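PDB 6OYC: glycosylation Associate Protein 1 from Streptococcus agalactiae serotype V, which probably acts, in a complex with Gap2 and Gap3, in the glycosylation and export of a bacterial adhesin through the accessory Sec system. Local coordinates for residues Arg13-Asn18 against Ser206-Leu211; Val51-Met56 against Glu214-Tyr219; Ile80-Asn85 against Ala197-Lys202; Arg177-Tyr182 against His188-Asn193. One frame throughout, in Å; residues are numbered along the deposited sequence.

The four contacts lie on one side of the chain's centre, where the first Rossmann-like domain of this GT-B-clan protein meets its large antiparallel sheet. Helix 208-223 links contacts 1 and 2, whose centres are about 10 Å apart. Contact 2 seats the helix on the seven-stranded parallel sheet, and contact 1 sets its first turn against a loop. Contact 4 is a hairpin at one side of the antiparallel sheet, centred about 11 Å from contact 1; the salt bridge from Arg13 NH2 to Glu181 OE1 (2.8 Å) joins them. The centre of contact 3 is about 12 Å from those of contacts 2 and 4. There Ile80 touches Met179, and Phe200 touches Ile192 and Leu211.

Contact 1: residues Arg13-Asn18 against Ser206-Leu211; sequences RTWYDN and SDIEEL
The Trp15 indole has a residue of each segment over its faces: Glu209 CA over one, and CG2 of its own neighbour Thr14 over the other. The Thr14 methyl sits over the centre of the ring system, 3.7 Å above the plane. Glu209 approaches more toward the rim. Its CB lies 3.5 Å from Trp15 NE1, and its CG is 3.6 Å from Trp15 CZ2, so the aliphatic part of the acid does the touching. The carboxylate plane is turned 47° from the ring. Trp15 CG lies anti to the carbonyl carbon (chi1 -48°), which turns the indole toward the helix start. Ile208 adds one branch, CG2, which comes obliquely to within 3.3 Å of Trp15 CD1. Trp15 belongs to a type I beta turn from Arg13 to Tyr16, closed by the bond from Tyr16 N to Arg13 O. Across from it, helix 208-223 is just starting. Asp207 is its N-cap, and OD1 of that residue accepts from Glu210 N at 3.0 Å. Glu210 in turn reaches back, its OE1 accepting from both N and OG of Ser206. Tyr9 meets the indole edge-to-face, and Phe241 of helix 239-242 touches both Trp15 and Glu209.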
# COMPACT_ATOMS: atom_id res chain seq x y z
N ARG A 13 11.10 -4.59 10.86
CA ARG A 13 11.71 -3.61 11.75
C ARG A 13 10.65 -2.52 11.95
O ARG A 13 10.60 -1.54 11.19
CB ARG A 13 13.01 -3.08 11.12
CG ARG A 13 13.90 -2.24 12.04
CD ARG A 13 15.09 -1.66 11.25
NE ARG A 13 15.63 -0.46 11.88
CZ ARG A 13 16.61 0.29 11.37
NH1 ARG A 13 17.16 -0.05 10.21
NH2 ARG A 13 17.02 1.40 12.01
N THR A 14 9.79 -2.72 12.96
CA THR A 14 8.50 -2.04 13.04
C THR A 14 8.61 -0.55 12.78
O THR A 14 7.85 0.01 11.97
CB THR A 14 7.87 -2.27 14.41
OG1 THR A 14 7.64 -3.66 14.59
CG2 THR A 14 6.52 -1.53 14.56
N TRP A 15 9.51 0.13 13.47
CA TRP A 15 9.50 1.59 13.51
C TRP A 15 10.30 2.21 12.38
O TRP A 15 10.52 3.43 12.39
CB TRP A 15 9.99 2.07 14.89
CG TRP A 15 9.28 1.31 15.99
CD1 TRP A 15 9.79 0.30 16.77
CD2 TRP A 15 7.91 1.47 16.40
NE1 TRP A 15 8.83 -0.17 17.64
CE2 TRP A 15 7.67 0.53 17.43
CE3 TRP A 15 6.87 2.32 16.01
CZ2 TRP A 15 6.42 0.41 18.06
CZ3 TRP A 15 5.63 2.20 16.64
CH2 TRP A 15 5.42 1.25 17.65
N TYR A 16 10.73 1.41 11.40
CA TYR A 16 11.61 1.84 10.33
C TYR A 16 10.80 2.23 9.08
O TYR A 16 9.57 2.21 9.07
CB TYR A 16 12.63 0.74 10.02
CG TYR A 16 13.82 1.18 9.18
CD1 TYR A 16 14.65 2.21 9.61
CD2 TYR A 16 14.09 0.58 7.96
CE1 TYR A 16 15.73 2.63 8.85
CE2 TYR A 16 15.18 0.99 7.19
CZ TYR A 16 15.99 2.01 7.65
OH TYR A 16 17.05 2.44 6.92
N ASP A 17 11.53 2.61 8.02
CA ASP A 17 10.94 3.01 6.74
C ASP A 17 10.20 1.84 6.11
O ASP A 17 10.71 0.72 6.05
CB ASP A 17 12.08 3.51 5.82
CG ASP A 17 11.60 4.16 4.50
OD1 ASP A 17 10.39 4.39 4.28
OD2 ASP A 17 12.50 4.45 3.66
N ASN A 18 8.98 2.09 5.62
CA ASN A 18 8.25 1.06 4.88
C ASN A 18 8.52 1.10 3.38
O ASN A 18 7.94 0.30 2.65
CB ASN A 18 6.73 1.19 5.13
CG ASN A 18 6.11 2.40 4.44
OD1 ASN A 18 6.80 3.35 4.07
ND2 ASN A 18 4.78 2.37 4.25
N SER A 206 16.29 2.01 25.93
CA SER A 206 16.51 0.57 25.74
C SER A 206 16.20 0.13 24.31
O SER A 206 16.81 -0.83 23.82
CB SER A 206 15.68 -0.22 26.75
OG SER A 206 14.31 0.10 26.63
N ASP A 207 15.26 0.79 23.63
CA ASP A 207 15.02 0.53 22.21
C ASP A 207 14.31 1.75 21.62
O ASP A 207 13.96 2.69 22.33
CB ASP A 207 14.21 -0.75 21.99
CG ASP A 207 12.91 -0.77 22.78
OD1 ASP A 207 12.26 0.29 22.96
OD2 ASP A 207 12.52 -1.87 23.21
N ILE A 208 14.12 1.72 20.30
CA ILE A 208 13.56 2.88 19.61
C ILE A 208 12.11 3.12 20.03
O ILE A 208 11.65 4.27 20.08
CB ILE A 208 13.71 2.70 18.08
CG1 ILE A 208 13.57 4.03 17.33
CG2 ILE A 208 12.69 1.73 17.52
CD1 ILE A 208 14.28 5.17 17.94
N GLU A 209 11.38 2.07 20.40
CA GLU A 209 9.98 2.27 20.78
C GLU A 209 9.85 3.11 22.05
O GLU A 209 8.91 3.91 22.18
CB GLU A 209 9.29 0.94 20.96
CG GLU A 209 7.85 1.10 21.34
CD GLU A 209 7.21 -0.22 21.71
OE1 GLU A 209 7.72 -1.27 21.26
OE2 GLU A 209 6.22 -0.19 22.47
N GLU A 210 10.77 2.93 23.00
CA GLU A 210 10.70 3.69 24.24
C GLU A 210 10.73 5.19 23.95
O GLU A 210 9.94 5.96 24.52
CB GLU A 210 11.86 3.28 25.15
CG GLU A 210 11.78 3.80 26.57
CD GLU A 210 13.05 3.52 27.41
OE1 GLU A 210 14.05 2.98 26.89
OE2 GLU A 210 13.03 3.86 28.61
N LEU A 211 11.61 5.62 23.05
CA LEU A 211 11.63 7.01 22.65
C LEU A 211 10.36 7.41 21.90
O LEU A 211 9.84 8.52 22.08
CB LEU A 211 12.87 7.29 21.80
CG LEU A 211 12.99 8.71 21.24
CD1 LEU A 211 12.97 9.74 22.37
CD2 LEU A 211 14.27 8.86 20.38

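Contact 2: residues Val51-Met56 against Glu214-Tyr219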
# COMPACT_ATOMS: atom_id res chain seq x y z
N VAL A 51 -0.76 11.29 12.37
CA VAL A 51 0.24 11.20 13.44
C VAL A 51 1.06 9.95 13.13
O VAL A 51 0.61 8.83 13.39
CB VAL A 51 -0.39 11.12 14.84
CG1 VAL A 51 0.68 11.01 15.90
CG2 VAL A 51 -1.32 12.33 15.12
N VAL A 52 2.27 10.16 12.62
CA VAL A 52 3.09 9.08 12.05
C VAL A 52 4.17 8.72 13.05
O VAL A 52 5.00 9.56 13.41
CB VAL A 52 3.71 9.50 10.70
CG1 VAL A 52 4.63 8.39 10.17
CG2 VAL A 52 2.60 9.81 9.70
N LEU A 53 4.18 7.47 13.49
CA LEU A 53 5.06 7.09 14.59
C LEU A 53 6.39 6.51 14.13
O LEU A 53 7.37 6.61 14.87
CB LEU A 53 4.37 6.07 15.50
CG LEU A 53 3.12 6.55 16.24
CD1 LEU A 53 2.63 5.45 17.21
CD2 LEU A 53 3.37 7.83 17.00
N ASN A 54 6.45 5.92 12.94
CA ASN A 54 7.67 5.28 12.48
C ASN A 54 8.45 6.21 11.56
O ASN A 54 7.96 7.24 11.11
CB ASN A 54 7.37 3.97 11.75
CG ASN A 54 6.48 4.16 10.53
OD1 ASN A 54 5.42 4.79 10.61
ND2 ASN A 54 6.91 3.63 9.40
N TYR A 55 9.70 5.82 11.30
CA TYR A 55 10.61 6.57 10.44
C TYR A 55 10.11 6.53 8.99
O TYR A 55 9.98 5.45 8.40
CB TYR A 55 12.00 5.96 10.59
CG TYR A 55 13.13 6.59 9.79
CD1 TYR A 55 13.41 7.95 9.89
CD2 TYR A 55 13.92 5.81 8.96
CE1 TYR A 55 14.45 8.51 9.19
CE2 TYR A 55 14.97 6.36 8.26
CZ TYR A 55 15.22 7.71 8.37
OH TYR A 55 16.26 8.26 7.67
N MET A 56 9.84 7.69 8.40
CA MET A 56 9.26 7.75 7.05
C MET A 56 9.92 8.83 6.20
O MET A 56 9.31 9.85 5.87
CB MET A 56 7.74 7.97 7.14
CG MET A 56 6.98 6.75 7.63
SD MET A 56 6.92 5.54 6.30
CE MET A 56 5.38 6.02 5.49
N GLU A 214 7.59 8.18 24.22
CA GLU A 214 7.79 9.48 24.86
C GLU A 214 7.33 10.61 23.95
O GLU A 214 6.58 11.50 24.37
CB GLU A 214 9.26 9.66 25.25
CG GLU A 214 9.58 11.07 25.72
CD GLU A 214 11.05 11.27 26.08
OE1 GLU A 214 11.70 10.34 26.60
OE2 GLU A 214 11.55 12.39 25.83
N LYS A 215 7.75 10.57 22.69
CA LYS A 215 7.30 11.59 21.74
C LYS A 215 5.78 11.55 21.57
O LYS A 215 5.13 12.60 21.53
CB LYS A 215 8.01 11.42 20.40
CG LYS A 215 9.50 11.62 20.47
CD LYS A 215 9.83 12.97 21.09
CE LYS A 215 9.46 14.12 20.17
NZ LYS A 215 9.46 15.45 20.89
N TYR A 216 5.19 10.35 21.50
CA TYR A 216 3.73 10.30 21.33
C TYR A 216 3.01 10.89 22.53
O TYR A 216 2.05 11.67 22.38
CB TYR A 216 3.24 8.87 21.09
CG TYR A 216 1.74 8.85 21.08
CD1 TYR A 216 1.04 9.45 20.04
CD2 TYR A 216 1.01 8.29 22.12
CE1 TYR A 216 -0.34 9.47 20.01
CE2 TYR A 216 -0.38 8.29 22.10
CZ TYR A 216 -1.05 8.89 21.04
OH TYR A 216 -2.44 8.92 20.99
N LEU A 217 3.42 10.52 23.75
CA LEU A 217 2.71 11.04 24.90
C LEU A 217 2.83 12.56 24.98
O LEU A 217 1.87 13.24 25.35
CB LEU A 217 3.19 10.36 26.18
CG LEU A 217 2.93 8.84 26.12
CD1 LEU A 217 3.45 8.14 27.36
CD2 LEU A 217 1.46 8.50 25.86
N THR A 218 3.98 13.11 24.57
CA THR A 218 4.07 14.56 24.47
C THR A 218 3.07 15.11 23.45
O THR A 218 2.41 16.13 23.72
CB THR A 218 5.49 14.98 24.09
OG1 THR A 218 6.40 14.62 25.14
CG2 THR A 218 5.55 16.48 23.85
N TYR A 219 2.95 14.47 22.29
CA TYR A 219 1.97 14.93 21.30
C TYR A 219 0.57 14.90 21.89
O TYR A 219 -0.22 15.83 21.72
CB TYR A 219 2.03 14.06 20.03
CG TYR A 219 0.97 14.46 18.99
CD1 TYR A 219 1.26 15.43 18.02
CD2 TYR A 219 -0.30 13.90 18.99
CE1 TYR A 219 0.30 15.82 17.08
CE2 TYR A 219 -1.28 14.29 18.05
CZ TYR A 219 -0.96 15.24 17.11
OH TYR A 219 -1.90 15.64 16.17
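Val51 and Tyr219 approach from opposite directions. Val51 CG2 meets the hydroxyl end of the ring, and CG1 lies over one face. CG2 is 3.5 Å from Tyr219 CE2 and equally close to the hydroxyl oxygen OH. Tyr216 is met differently. Val51 CG1 stands at the edge of its ring, near the ring plane, 4.4 Å from CD1. One methyl of Val51 therefore serves two aromatic rings, over a face of one and at the rim of the other. Leu53 crosses Tyr216 at a slant, and its CD2 comes within 4.2 Å of Tyr216 CD1. In both tyrosines CG is anti to the backbone N (chi1 174° in Tyr216, 177° in Tyr219). The two rings leave successive turns of the helix, three residues apart, and both reach the strand. This is helix-on-sheet packing of a Rossmann-like alpha/beta domain: helix 208-223 lies against the end of strand 48-52, which belongs to a parallel sheet of seven strands. All four touching residues are buried, and no hydrogen bond crosses between the segments. The Tyr219 hydroxyl has polar partners beyond them, His3 ND1 and Arg49 NE. Ile5 of the adjacent strand 2-5 touches Val51 and Tyr216, while Phe241 and Ile242 pack on Leu53 and Tyr216.

Contact 3: residues Ile80-Asn85 against Ala197-Lys202; sequences IQEIGN and AIHFLK
Ile80 sets its CG2 methyl at the edge of the Phe200 ring, near the ring plane, 4.2 Å from CZ. The two side chains cross at about a right angle. The isoleucine thus meets the rim of the phenyl group, not a face. With CG1 anti to the carbonyl carbon (chi1 -62°), CG2 is left anti to the backbone N and reaches Phe200. Leu211 of helix 208-223 touches both residues. A second, more polar meeting lies closer to the surface. Glu82 OE2 comes within 3.8 Å of His199 CD2, with carboxylate and imidazole planes turned 83° apart. The acid and the ring do not bond directly. One water bridges them, donating to Glu82 OE2 at 3.2 Å and lying 3.1 Å from His199 NE2. The other carboxylate oxygen, Glu82 OE1, forms a salt bridge with Lys196. On the imidazole itself, Ile198 CG2 sits 3.3 Å above the ring plane, over its centre. Glu82 also has a role in the backbone. It is the first residue after helix 76-80 to leave helical backbone angles, with positive phi (61°). The contact therefore joins a helix C-terminus, closed by a Schellman motif, to the 3-10 turn and loop that link strands 190-192 and 204-205 of the antiparallel sheet.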
# COMPACT_ATOMS: atom_id res chain seq x y z
N ILE A 80 12.04 14.50 16.28
CA ILE A 80 13.34 14.08 16.79
C ILE A 80 14.47 14.70 15.99
O ILE A 80 15.39 15.31 16.55
CB ILE A 80 13.43 12.54 16.77
CG1 ILE A 80 12.36 11.96 17.69
CG2 ILE A 80 14.83 12.07 17.13
CD1 ILE A 80 12.33 10.45 17.66
N GLN A 81 14.42 14.56 14.67
CA GLN A 81 15.57 14.91 13.84
C GLN A 81 15.70 16.40 13.57
O GLN A 81 16.62 16.78 12.85
CB GLN A 81 15.49 14.16 12.50
CG GLN A 81 15.73 12.65 12.62
CD GLN A 81 15.60 11.97 11.29
OE1 GLN A 81 14.56 11.35 11.00
NE2 GLN A 81 16.63 12.09 10.44
N GLU A 82 14.81 17.24 14.12
CA GLU A 82 14.91 18.71 14.02
C GLU A 82 14.86 19.17 12.57
O GLU A 82 15.61 20.05 12.14
CB GLU A 82 16.17 19.25 14.71
CG GLU A 82 16.14 19.02 16.20
CD GLU A 82 17.43 19.42 16.91
OE1 GLU A 82 18.29 20.08 16.28
OE2 GLU A 82 17.56 19.06 18.09
N ILE A 83 13.97 18.55 11.81
CA ILE A 83 13.92 18.85 10.39
C ILE A 83 13.26 20.21 10.14
O ILE A 83 13.80 21.04 9.40
CB ILE A 83 13.24 17.68 9.64
CG1 ILE A 83 14.25 16.53 9.54
CG2 ILE A 83 12.77 18.09 8.25
CD1 ILE A 83 13.62 15.18 9.53
N GLY A 84 12.13 20.48 10.79
CA GLY A 84 11.57 21.82 10.61
C GLY A 84 11.08 22.03 9.19
O GLY A 84 10.69 21.10 8.48
N ASN A 85 11.10 23.27 8.75
CA ASN A 85 10.58 23.59 7.42
C ASN A 85 11.74 23.73 6.43
O ASN A 85 12.10 24.81 5.99
CB ASN A 85 9.72 24.84 7.50
CG ASN A 85 9.24 25.28 6.14
OD1 ASN A 85 8.78 24.47 5.33
ND2 ASN A 85 9.30 26.59 5.89
N ALA A 197 20.30 16.51 24.60
CA ALA A 197 19.64 15.88 25.75
C ALA A 197 18.56 16.76 26.35
O ALA A 197 17.60 16.25 26.94
CB ALA A 197 20.65 15.52 26.83
N ILE A 198 18.71 18.07 26.23
CA ILE A 198 17.67 19.03 26.62
C ILE A 198 16.27 18.59 26.18
O ILE A 198 15.31 18.65 26.96
CB ILE A 198 18.05 20.42 26.07
CG1 ILE A 198 17.19 21.51 26.70
CG2 ILE A 198 18.07 20.48 24.54
CD1 ILE A 198 17.36 21.53 28.15
N HIS A 199 16.12 18.12 24.94
CA HIS A 199 14.80 17.83 24.40
C HIS A 199 14.29 16.44 24.77
O HIS A 199 13.21 16.06 24.32
CB HIS A 199 14.82 17.99 22.88
CG HIS A 199 15.39 19.29 22.41
ND1 HIS A 199 14.77 20.49 22.66
CD2 HIS A 199 16.52 19.57 21.72
CE1 HIS A 199 15.50 21.47 22.14
NE2 HIS A 199 16.57 20.94 21.57
N PHE A 200 15.02 15.68 25.58
CA PHE A 200 14.67 14.29 25.85
C PHE A 200 14.73 13.98 27.34
O PHE A 200 15.53 14.56 28.09
CB PHE A 200 15.61 13.33 25.11
CG PHE A 200 15.60 13.52 23.62
CD1 PHE A 200 16.35 14.54 23.02
CD2 PHE A 200 14.86 12.68 22.80
CE1 PHE A 200 16.35 14.72 21.63
CE2 PHE A 200 14.86 12.85 21.40
CZ PHE A 200 15.61 13.86 20.82
N LEU A 201 13.89 13.02 27.76
CA LEU A 201 13.89 12.57 29.14
C LEU A 201 15.07 11.67 29.46
O LEU A 201 15.41 11.50 30.65
CB LEU A 201 12.58 11.82 29.45
CG LEU A 201 11.32 12.69 29.57
CD1 LEU A 201 10.10 11.82 29.82
CD2 LEU A 201 11.48 13.77 30.68
N LYS A 202 15.71 11.07 28.46
CA LYS A 202 16.84 10.18 28.68
C LYS A 202 17.91 10.42 27.63
O LYS A 202 17.63 10.91 26.53
CB LYS A 202 16.43 8.70 28.65
CG LYS A 202 15.56 8.26 29.80
CD LYS A 202 14.60 7.16 29.40
CE LYS A 202 15.23 5.81 29.52
NZ LYS A 202 14.29 4.91 30.26
O HOH W 1 18.56 21.84 19.37

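Contact 4: residues Arg177-Tyr182 against His188-Asn193; sequences RIMREY and HHVEIN
Tyr182 turns its CG anti to the carbonyl carbon (chi1 -78°), while His189 holds its own CG between backbone N and carbonyl carbon (chi1 85°). These torsions lay the two rings side by side, pointing the same way. Their planes are 14° apart and their centroids 4.7 Å, but the rings are slid so far that they barely overlap. Tyr182 CD1 lies over one face of the imidazole, toward its rim. Glu191 comes in beside both rings. Its OE2 accepts from His189 NE2 at 2.9 Å, from the anti side of the carboxylate, and also lies 3.4 Å from Tyr182 CE1. Asp187 binds ND1 of the same imidazole, which holds the ring from both nitrogens. The backbones form an antiparallel beta hairpin within the large sheet. Arg180 and Glu191 are its hydrogen-bonded pair, with Glu191 N to Arg180 O at 2.8 Å and a return bond from Arg180 N to Glu191 O. Tyr182 N adds a nearly straight bond to His189 O. At the far end Asn193 ND2 donates to Arg177 O at 2.8 Å. Met179, Glu181, Val190 and Ile192 share the sheet face turned to helix 208-223. There Met179 SD rests 3.9 Å from Val190 CG1. A water links Glu181 OE2 to His188 O, while Glu181 OE1 bonds to Tyr170 OH and Arg13.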
# COMPACT_ATOMS: atom_id res chain seq x y z
N ARG A 177 24.38 14.67 13.88
CA ARG A 177 23.73 13.46 14.36
C ARG A 177 22.84 13.76 15.56
O ARG A 177 23.29 14.31 16.56
CB ARG A 177 24.78 12.42 14.73
CG ARG A 177 24.13 11.10 15.15
CD ARG A 177 25.15 10.00 15.22
NE ARG A 177 26.02 10.16 16.37
CZ ARG A 177 27.34 9.99 16.33
NH1 ARG A 177 27.91 9.64 15.19
NH2 ARG A 177 28.07 10.15 17.44
N ILE A 178 21.57 13.39 15.46
CA ILE A 178 20.67 13.54 16.61
C ILE A 178 20.71 12.30 17.49
O ILE A 178 20.73 12.42 18.72
CB ILE A 178 19.24 13.84 16.16
CG1 ILE A 178 19.21 15.09 15.28
CG2 ILE A 178 18.35 13.98 17.37
CD1 ILE A 178 19.67 16.32 15.98
N MET A 179 20.70 11.12 16.90
CA MET A 179 20.72 9.91 17.70
C MET A 179 21.28 8.76 16.88
O MET A 179 21.25 8.78 15.65
CB MET A 179 19.32 9.55 18.23
CG MET A 179 18.36 9.20 17.12
SD MET A 179 16.72 8.77 17.65
CE MET A 179 15.92 8.55 16.06
N ARG A 180 21.80 7.77 17.59
CA ARG A 180 22.28 6.52 17.00
C ARG A 180 21.47 5.36 17.56
O ARG A 180 21.30 5.25 18.78
CB ARG A 180 23.76 6.32 17.27
CG ARG A 180 24.24 4.90 17.03
CD ARG A 180 25.75 4.79 17.17
NE ARG A 180 26.42 5.84 16.42
CZ ARG A 180 27.74 5.93 16.29
NH1 ARG A 180 28.52 5.02 16.87
NH2 ARG A 180 28.28 6.91 15.58
N GLU A 181 20.96 4.51 16.67
CA GLU A 181 20.17 3.33 17.01
C GLU A 181 20.97 2.10 16.62
O GLU A 181 21.28 1.91 15.44
CB GLU A 181 18.82 3.32 16.27
CG GLU A 181 17.98 2.06 16.53
CD GLU A 181 16.79 1.89 15.57
OE1 GLU A 181 16.69 2.58 14.52
OE2 GLU A 181 15.92 1.05 15.87
N TYR A 182 21.31 1.27 17.61
CA TYR A 182 22.07 0.06 17.36
C TYR A 182 21.17 -1.04 16.80
O TYR A 182 19.96 -1.08 17.07
CB TYR A 182 22.79 -0.40 18.64
CG TYR A 182 24.04 0.44 18.92
CD1 TYR A 182 23.94 1.69 19.51
CD2 TYR A 182 25.30 -0.02 18.54
CE1 TYR A 182 25.07 2.47 19.75
CE2 TYR A 182 26.44 0.75 18.76
CZ TYR A 182 26.32 2.00 19.37
OH TYR A 182 27.44 2.77 19.59
N HIS A 188 19.65 -3.21 20.56
CA HIS A 188 18.91 -2.26 19.74
C HIS A 188 18.75 -0.93 20.45
O HIS A 188 17.80 -0.20 20.17
CB HIS A 188 17.54 -2.82 19.35
CG HIS A 188 17.61 -4.10 18.58
ND1 HIS A 188 16.84 -5.20 18.89
CD2 HIS A 188 18.37 -4.46 17.51
CE1 HIS A 188 17.12 -6.19 18.05
NE2 HIS A 188 18.05 -5.76 17.21
N HIS A 189 19.65 -0.61 21.39
CA HIS A 189 19.44 0.58 22.21
C HIS A 189 19.79 1.84 21.42
O HIS A 189 20.49 1.80 20.40
CB HIS A 189 20.26 0.49 23.50
CG HIS A 189 21.67 0.97 23.36
ND1 HIS A 189 22.71 0.13 23.02
CD2 HIS A 189 22.22 2.19 23.52
CE1 HIS A 189 23.83 0.82 22.96
NE2 HIS A 189 23.57 2.08 23.26
N VAL A 190 19.30 2.98 21.93
CA VAL A 190 19.37 4.26 21.23
C VAL A 190 20.17 5.24 22.09
O VAL A 190 19.89 5.38 23.29
CB VAL A 190 17.95 4.80 20.95
CG1 VAL A 190 17.99 6.16 20.23
CG2 VAL A 190 17.15 3.79 20.13
N GLU A 191 21.15 5.92 21.48
CA GLU A 191 21.95 6.94 22.15
C GLU A 191 21.62 8.30 21.56
O GLU A 191 21.82 8.53 20.36
CB GLU A 191 23.46 6.67 22.01
CG GLU A 191 23.97 5.44 22.77
CD GLU A 191 25.38 4.98 22.33
OE1 GLU A 191 26.05 5.75 21.59
OE2 GLU A 191 25.82 3.87 22.73
N ILE A 192 21.16 9.21 22.41
CA ILE A 192 20.90 10.59 22.04
C ILE A 192 22.21 11.38 22.04
O ILE A 192 23.04 11.23 22.94
CB ILE A 192 19.89 11.20 23.02
CG1 ILE A 192 18.61 10.34 23.07
CG2 ILE A 192 19.66 12.66 22.72
CD1 ILE A 192 17.84 10.29 21.75
N ASN A 193 22.39 12.24 21.04
CA ASN A 193 23.45 13.25 21.05
C ASN A 193 23.38 14.07 22.34
O ASN A 193 22.40 14.79 22.55
CB ASN A 193 23.31 14.18 19.85
CG ASN A 193 24.47 15.18 19.75
OD1 ASN A 193 25.14 15.49 20.74
ND2 ASN A 193 24.72 15.68 18.53
O HOH W 2 24.64 9.72 19.54
O HOH W 3 15.54 0.13 18.62